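Local coordinates for protein polyhedrin (Operophtera brumata cypovirus 19, PDB 5A99) that forms the crystalline matrix of the viral polyhedra, the micron-scale occlusion bodies that probably shelter cypovirus particles outside the insect host, at residues D223-S228 with Y238-K243. Sequence-based numbering, arbitrary orientation.
Sequences DDEETS and YLYRTK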
# COMPACT_ATOMS: atom_id res chain seq x y z
N ASP A 223 -24.65 7.45 -8.26
CA ASP A 223 -25.32 8.41 -9.14
C ASP A 223 -25.35 9.84 -8.56
O ASP A 223 -24.97 10.81 -9.23
CB ASP A 223 -26.76 7.94 -9.39
CG ASP A 223 -26.85 6.67 -10.22
OD1 ASP A 223 -25.80 6.04 -10.49
OD2 ASP A 223 -27.98 6.30 -10.61
N ASP A 224 -25.83 9.95 -7.32
CA ASP A 224 -25.76 11.19 -6.55
C ASP A 224 -25.89 10.86 -5.07
O ASP A 224 -25.91 9.69 -4.70
CB ASP A 224 -26.82 12.21 -6.98
CG ASP A 224 -28.24 11.83 -6.57
OD1 ASP A 224 -28.45 10.89 -5.76
OD2 ASP A 224 -29.18 12.49 -7.07
N GLU A 225 -25.96 11.89 -4.24
CA GLU A 225 -25.94 11.70 -2.80
C GLU A 225 -27.10 10.85 -2.27
O GLU A 225 -26.90 9.98 -1.43
CB GLU A 225 -25.96 13.05 -2.10
CG GLU A 225 -25.90 12.94 -0.59
CD GLU A 225 -25.73 14.29 0.06
OE1 GLU A 225 -26.66 15.12 -0.08
OE2 GLU A 225 -24.67 14.53 0.69
N GLU A 226 -28.31 11.09 -2.77
CA GLU A 226 -29.47 10.31 -2.32
C GLU A 226 -29.28 8.83 -2.63
O GLU A 226 -29.64 7.96 -1.83
CB GLU A 226 -30.77 10.84 -2.93
CG GLU A 226 -32.00 9.98 -2.64
CD GLU A 226 -32.28 9.77 -1.16
OE1 GLU A 226 -31.61 10.39 -0.31
OE2 GLU A 226 -33.20 8.97 -0.83
N THR A 227 -28.69 8.52 -3.78
CA THR A 227 -28.48 7.12 -4.13
C THR A 227 -27.59 6.47 -3.08
O THR A 227 -27.88 5.38 -2.61
CB THR A 227 -27.88 6.94 -5.54
OG1 THR A 227 -28.68 7.65 -6.50
CG2 THR A 227 -27.84 5.48 -5.93
N SER A 228 -26.51 7.16 -2.70
CA SER A 228 -25.60 6.67 -1.67
C SER A 228 -26.31 6.54 -0.31
O SER A 228 -26.07 5.57 0.41
CB SER A 228 -24.35 7.55 -1.54
OG SER A 228 -24.63 8.80 -0.94
N TYR A 238 -23.44 3.26 8.27
CA TYR A 238 -22.43 4.31 8.27
C TYR A 238 -23.12 5.66 8.42
O TYR A 238 -23.90 6.08 7.56
CB TYR A 238 -21.64 4.29 6.97
CG TYR A 238 -20.70 3.12 6.86
CD1 TYR A 238 -19.84 2.82 7.90
CD2 TYR A 238 -20.68 2.31 5.73
CE1 TYR A 238 -18.98 1.76 7.82
CE2 TYR A 238 -19.82 1.24 5.64
CZ TYR A 238 -18.97 0.97 6.69
OH TYR A 238 -18.11 -0.09 6.61
N LEU A 239 -22.86 6.33 9.54
CA LEU A 239 -23.47 7.62 9.83
C LEU A 239 -23.01 8.64 8.79
O LEU A 239 -21.86 8.61 8.35
CB LEU A 239 -23.13 8.06 11.26
CG LEU A 239 -23.63 7.11 12.35
CD1 LEU A 239 -23.29 7.61 13.74
CD2 LEU A 239 -25.14 6.89 12.22
N TYR A 240 -23.91 9.52 8.37
CA TYR A 240 -23.66 10.39 7.24
C TYR A 240 -24.51 11.66 7.29
O TYR A 240 -25.65 11.64 7.77
CB TYR A 240 -23.93 9.64 5.92
CG TYR A 240 -23.69 10.46 4.67
CD1 TYR A 240 -22.40 10.69 4.21
CD2 TYR A 240 -24.75 10.99 3.95
CE1 TYR A 240 -22.17 11.44 3.08
CE2 TYR A 240 -24.53 11.74 2.81
CZ TYR A 240 -23.24 11.97 2.39
OH TYR A 240 -23.00 12.70 1.26
N ARG A 241 -23.94 12.74 6.78
CA ARG A 241 -24.59 14.04 6.77
C ARG A 241 -24.79 14.48 5.32
O ARG A 241 -23.83 14.59 4.56
CB ARG A 241 -23.70 15.03 7.51
CG ARG A 241 -24.41 16.15 8.22
CD ARG A 241 -23.42 16.96 9.06
NE ARG A 241 -23.42 16.53 10.46
CZ ARG A 241 -24.49 16.61 11.23
NH1 ARG A 241 -25.61 17.10 10.73
NH2 ARG A 241 -24.45 16.21 12.49
N THR A 242 -26.05 14.75 4.94
CA THR A 242 -26.39 15.15 3.57
C THR A 242 -26.12 16.63 3.28
O THR A 242 -25.78 17.41 4.18
CB THR A 242 -27.88 14.85 3.26
OG1 THR A 242 -28.71 15.74 4.01
CG2 THR A 242 -28.24 13.40 3.59
N LYS A 243 -26.26 17.02 2.02
CA LYS A 243 -26.04 18.41 1.61
C LYS A 243 -26.94 19.37 2.39
O LYS A 243 -26.53 20.47 2.74
CB LYS A 243 -26.31 18.59 0.11
CG LYS A 243 -26.11 20.03 -0.35
CD LYS A 243 -26.73 20.29 -1.72
CE LYS A 243 -26.66 21.78 -2.06
NZ LYS A 243 -27.07 22.08 -3.47
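E225 reaches across to the segment 238-243 with both carboxylate oxygens, one taken by the phenol of Y240 and the other by the backbone of K243. OE2 of E225 accepts, with its anti lone pair, from OH of Y240 over a short 2.5 Å. The carboxylate sits at the edge of the ring, CD in the ring plane, with the two flat groups turned 81° against each other. K243 N gives OE1 of E225 a nearly straight bond of 2.9 Å, arriving on the syn side and 20° out of the carboxylate plane. Nonpolar contact is modest: CB of T242 lies 3.6 Å from OE1 of E225, and further back along the chain CG of E225 passes 3.9 Å from CE2 of Y240.

The reach of E225 comes from its extended chain, with CG anti to the backbone N (chi1 -178°) and the next bond also anti. Its backbone stands in the first turn of helix 225-236, where D224 is the N-cap, its OD1 accepting from T227 N at 3.1 Å, and where S228 OG donates to E225 O. In the segment 238-243, the Y240 ring stacks on W233 of the same helix, and its hydroxyl is also hydrogen-bonded to Y40 of strand 33-40.

One glutamate thus ties the start of the last helix to the C-terminal tail that doubles back past it. The short phenol bond and the peptide N-H would both favour an ionised carboxylate; the start of the helix may add a little, although the carboxylate lies to its flank.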